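Local coordinates for protein myosin-2 (Saccharomyces cerevisiae, PDB 6IXO) that carries organelles and other cargo along actin cables as a class V myosin, binding receptors on the cargo through its globular tail, the part described here, at residues H220-V225 with K385-D390. Numbering follows the deposited sequence.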
ATOM      1  N   HIS A 220       0.067  -2.448  13.707  1.00 38.27           N
ATOM      2  CA  HIS A 220      -1.025  -3.397  13.898  1.00 42.24           C
ATOM      3  C   HIS A 220      -1.963  -3.451  12.700  1.00 39.79           C
ATOM      4  O   HIS A 220      -3.164  -3.496  12.848  1.00 39.16           O
ATOM      5  CB  HIS A 220      -1.815  -3.036  15.180  1.00 46.37           C
ATOM      6  CG  HIS A 220      -0.933  -2.810  16.368  1.00 54.46           C
ATOM      7  ND1 HIS A 220      -0.260  -3.837  16.995  1.00 65.19           N
ATOM      8  CD2 HIS A 220      -0.591  -1.677  17.024  1.00 55.93           C
ATOM      9  CE1 HIS A 220       0.442  -3.347  17.999  1.00 65.77           C
ATOM     10  NE2 HIS A 220       0.261  -2.040  18.040  1.00 63.24           N
ATOM     11  N   ILE A 221      -1.408  -3.451  11.503  1.00 37.41           N
ATOM     12  CA  ILE A 221      -2.232  -3.520  10.304  1.00 38.82           C
ATOM     13  C   ILE A 221      -2.536  -4.962   9.987  1.00 40.00           C
ATOM     14  O   ILE A 221      -1.650  -5.812  10.055  1.00 41.75           O
ATOM     15  CB  ILE A 221      -1.531  -2.898   9.074  1.00 37.38           C
ATOM     16  CG1 ILE A 221      -1.238  -1.428   9.324  1.00 43.55           C
ATOM     17  CG2 ILE A 221      -2.418  -3.045   7.832  1.00 30.36           C
ATOM     18  CD1 ILE A 221      -2.489  -0.624   9.581  1.00 45.76           C
ATOM     19  N   GLU A 222      -3.774  -5.228   9.601  1.00 42.12           N
ATOM     20  CA  GLU A 222      -4.217  -6.580   9.259  1.00 48.85           C
ATOM     21  C   GLU A 222      -3.352  -7.214   8.116  1.00 46.47           C
ATOM     22  O   GLU A 222      -3.093  -6.573   7.099  1.00 37.48           O
ATOM     23  CB  GLU A 222      -5.716  -6.505   8.903  1.00 53.61           C
ATOM     24  CG  GLU A 222      -6.691  -6.172  10.130  1.00 50.76           C
ATOM     25  CD  GLU A 222      -6.950  -4.648  10.424  1.00 57.71           C
ATOM     26  OE1 GLU A 222      -7.981  -4.330  11.108  1.00 59.63           O
ATOM     27  OE2 GLU A 222      -6.143  -3.763  10.019  1.00 46.49           O
ATOM     28  N   ASN A 223      -2.893  -8.458   8.310  1.00 42.02           N
ATOM     29  CA  ASN A 223      -1.969  -9.101   7.369  0.53 41.83           C
ATOM     30  C   ASN A 223      -2.483  -9.180   5.926  1.00 40.16           C
ATOM     31  O   ASN A 223      -1.685  -9.167   4.980  1.00 36.04           O
ATOM     32  CB  ASN A 223      -1.603 -10.515   7.855  0.53 45.83           C
ATOM     33  CG  ASN A 223      -0.461 -10.515   8.871  0.53 53.21           C
ATOM     34  OD1 ASN A 223       0.249  -9.514   9.036  0.53 51.27           O
ATOM     35  ND2 ASN A 223      -0.273 -11.649   9.555  0.53 59.95           N
ATOM     36  N   GLU A 224      -3.794  -9.280   5.738  1.00 38.10           N
ATOM     37  CA  GLU A 224      -4.354  -9.268   4.372  1.00 40.16           C
ATOM     38  C   GLU A 224      -3.975  -8.011   3.608  1.00 35.30           C
ATOM     39  O   GLU A 224      -3.818  -8.022   2.393  1.00 34.91           O
ATOM     40  CB  GLU A 224      -5.883  -9.357   4.417  1.00 45.68           C
ATOM     41  CG  GLU A 224      -6.394 -10.681   4.895  1.00 51.58           C
ATOM     42  CD  GLU A 224      -6.590 -10.760   6.417  1.00 61.81           C
ATOM     43  OE1 GLU A 224      -6.143  -9.862   7.177  1.00 56.90           O
ATOM     44  OE2 GLU A 224      -7.209 -11.748   6.846  1.00 68.44           O
ATOM     45  N   VAL A 225      -3.858  -6.910   4.325  1.00 31.07           N
ATOM     46  CA  VAL A 225      -3.575  -5.652   3.676  1.00 30.25           C
ATOM     47  C   VAL A 225      -2.108  -5.618   3.236  1.00 29.84           C
ATOM     48  O   VAL A 225      -1.755  -5.153   2.133  1.00 30.29           O
ATOM     49  CB  VAL A 225      -3.867  -4.485   4.626  1.00 31.56           C
ATOM     50  CG1 VAL A 225      -3.329  -3.190   4.041  1.00 28.65           C
ATOM     51  CG2 VAL A 225      -5.404  -4.382   4.919  1.00 29.48           C
ATOM     52  N   LYS A 385     -13.446  -8.007   8.022  1.00 39.02           N
ATOM     53  CA  LYS A 385     -14.373  -7.606   9.077  1.00 43.93           C
ATOM     54  C   LYS A 385     -13.788  -6.425   9.790  1.00 44.51           C
ATOM     55  O   LYS A 385     -12.575  -6.360   9.982  1.00 43.11           O
ATOM     56  CB  LYS A 385     -14.602  -8.761  10.045  1.00 46.73           C
ATOM     57  N   THR A 386     -14.625  -5.471  10.172  1.00 43.66           N
ATOM     58  CA  THR A 386     -14.112  -4.280  10.836  1.00 46.11           C
ATOM     59  C   THR A 386     -13.697  -4.542  12.265  1.00 55.55           C
ATOM     60  O   THR A 386     -14.052  -5.568  12.871  1.00 53.06           O
ATOM     61  CB  THR A 386     -15.134  -3.119  10.819  1.00 49.70           C
ATOM     62  OG1 THR A 386     -16.357  -3.517  11.459  1.00 41.29           O
ATOM     63  CG2 THR A 386     -15.433  -2.734   9.403  1.00 56.43           C
ATOM     64  N   ARG A 387     -12.932  -3.589  12.785  1.00 60.59           N
ATOM     65  CA  ARG A 387     -12.441  -3.626  14.155  1.00 67.97           C
ATOM     66  C   ARG A 387     -13.619  -3.581  15.163  1.00 56.62           C
ATOM     67  O   ARG A 387     -14.341  -2.580  15.254  1.00 53.26           O
ATOM     68  CB  ARG A 387     -11.446  -2.463  14.364  1.00 67.18           C
ATOM     69  CG  ARG A 387     -10.316  -2.419  13.277  1.00 43.64           C
ATOM     70  CD  ARG A 387      -9.290  -1.254  13.479  1.00 55.57           C
ATOM     71  NE  ARG A 387      -8.057  -1.531  12.717  1.00 54.85           N
ATOM     72  CZ  ARG A 387      -7.054  -0.677  12.480  1.00 53.43           C
ATOM     73  NH1 ARG A 387      -7.093   0.580  12.920  1.00 33.84           N
ATOM     74  NH2 ARG A 387      -5.996  -1.090  11.768  1.00 54.82           N
ATOM     75  N   LYS A 388     -13.844  -4.677  15.873  1.00 62.09           N
ATOM     76  CA  LYS A 388     -14.894  -4.677  16.911  1.00 69.65           C
ATOM     77  C   LYS A 388     -14.546  -3.630  17.959  1.00 66.14           C
ATOM     78  O   LYS A 388     -13.421  -3.591  18.446  1.00 66.10           O
ATOM     79  CB  LYS A 388     -15.055  -6.055  17.555  1.00 81.78           C
ATOM     80  CG  LYS A 388     -15.303  -7.180  16.551  1.00 90.75           C
ATOM     81  CD  LYS A 388     -16.534  -6.925  15.666  1.00 94.35           C
ATOM     82  CE  LYS A 388     -17.846  -7.264  16.387  1.00 95.43           C
ATOM     83  NZ  LYS A 388     -18.984  -7.402  15.425  1.00 93.17           N
ATOM     84  N   PHE A 389     -15.489  -2.752  18.283  1.00 68.53           N
ATOM     85  CA  PHE A 389     -15.144  -1.615  19.120  1.00 70.02           C
ATOM     86  C   PHE A 389     -15.400  -1.836  20.589  1.00 83.88           C
ATOM     87  O   PHE A 389     -16.535  -2.036  21.020  1.00 86.89           O
ATOM     88  CB  PHE A 389     -15.877  -0.362  18.642  1.00 65.49           C
ATOM     89  CG  PHE A 389     -14.971   0.611  17.986  1.00 64.08           C
ATOM     90  CD1 PHE A 389     -14.462   1.683  18.696  1.00 64.80           C
ATOM     91  CD2 PHE A 389     -14.545   0.405  16.675  1.00 67.83           C
ATOM     92  CE1 PHE A 389     -13.571   2.566  18.098  1.00 66.66           C
ATOM     93  CE2 PHE A 389     -13.655   1.277  16.070  1.00 66.94           C
ATOM     94  CZ  PHE A 389     -13.169   2.362  16.781  1.00 71.62           C
ATOM     95  N   ASP A 390     -14.321  -1.819  21.358  1.00 91.53           N
ATOM     96  CA  ASP A 390     -14.433  -1.789  22.802  1.00100.65           C
ATOM     97  C   ASP A 390     -14.137  -0.357  23.199  1.00102.72           C
ATOM     98  O   ASP A 390     -13.178   0.241  22.711  1.00 98.85           O
ATOM     99  CB  ASP A 390     -13.477  -2.781  23.473  1.00105.15           C
TER
HETATM  100  O   HOH W   1      -3.873  -0.176  13.030  0.71 48.83           O
HETATM  101  O   HOH W   2     -10.283  -4.031  10.024  1.00 46.10           O
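R387, extended from CG to NE (chi2 -179°), and E222, bent at chi2 (88°) to present its carboxylate to the arriving guanidinium, together bridge the 10.0 Å between their CA atoms. The two groups meet side-on through a pair of charged hydrogen bonds: R387 NE gives its N-H to E222 OE1 at 3.2 Å, and R387 NH2 reaches E222 OE2 at the same 3.2 Å. Both oxygens are approached on their syn sides, and the carboxylate and guanidinium planes lie 13° apart, with both nitrogens tilted somewhat out of the carboxylate plane, in a bidentate salt bridge. I221 CD1 comes to the guanidinium edge, 4.2 Å from R387 NH2. Two waters extend the polar network. One receives a weak bond from R387 NH2 and donates weakly to H220 O; the other donates to E222 OE1 at 2.6 Å and to K385 O. On the far side R387 NH1 turns to helix 97-124, with a weak hydrogen bond to A106 O and a long, weak ion pair with E110. The bridge thus ties the N-cap residue of helix 223-247, just past the Schellman motif that ends helix 202-218, to the long loop before helix 403-415 in the globular tail. A methionine in place of R387 would probably leave the E222 carboxylate without its charged mate and this loop less firmly held to the interhelical turn. Two-point pairing restricts rotation of both end groups, and the paired charges probably favour an ionised E222 in this partly buried setting.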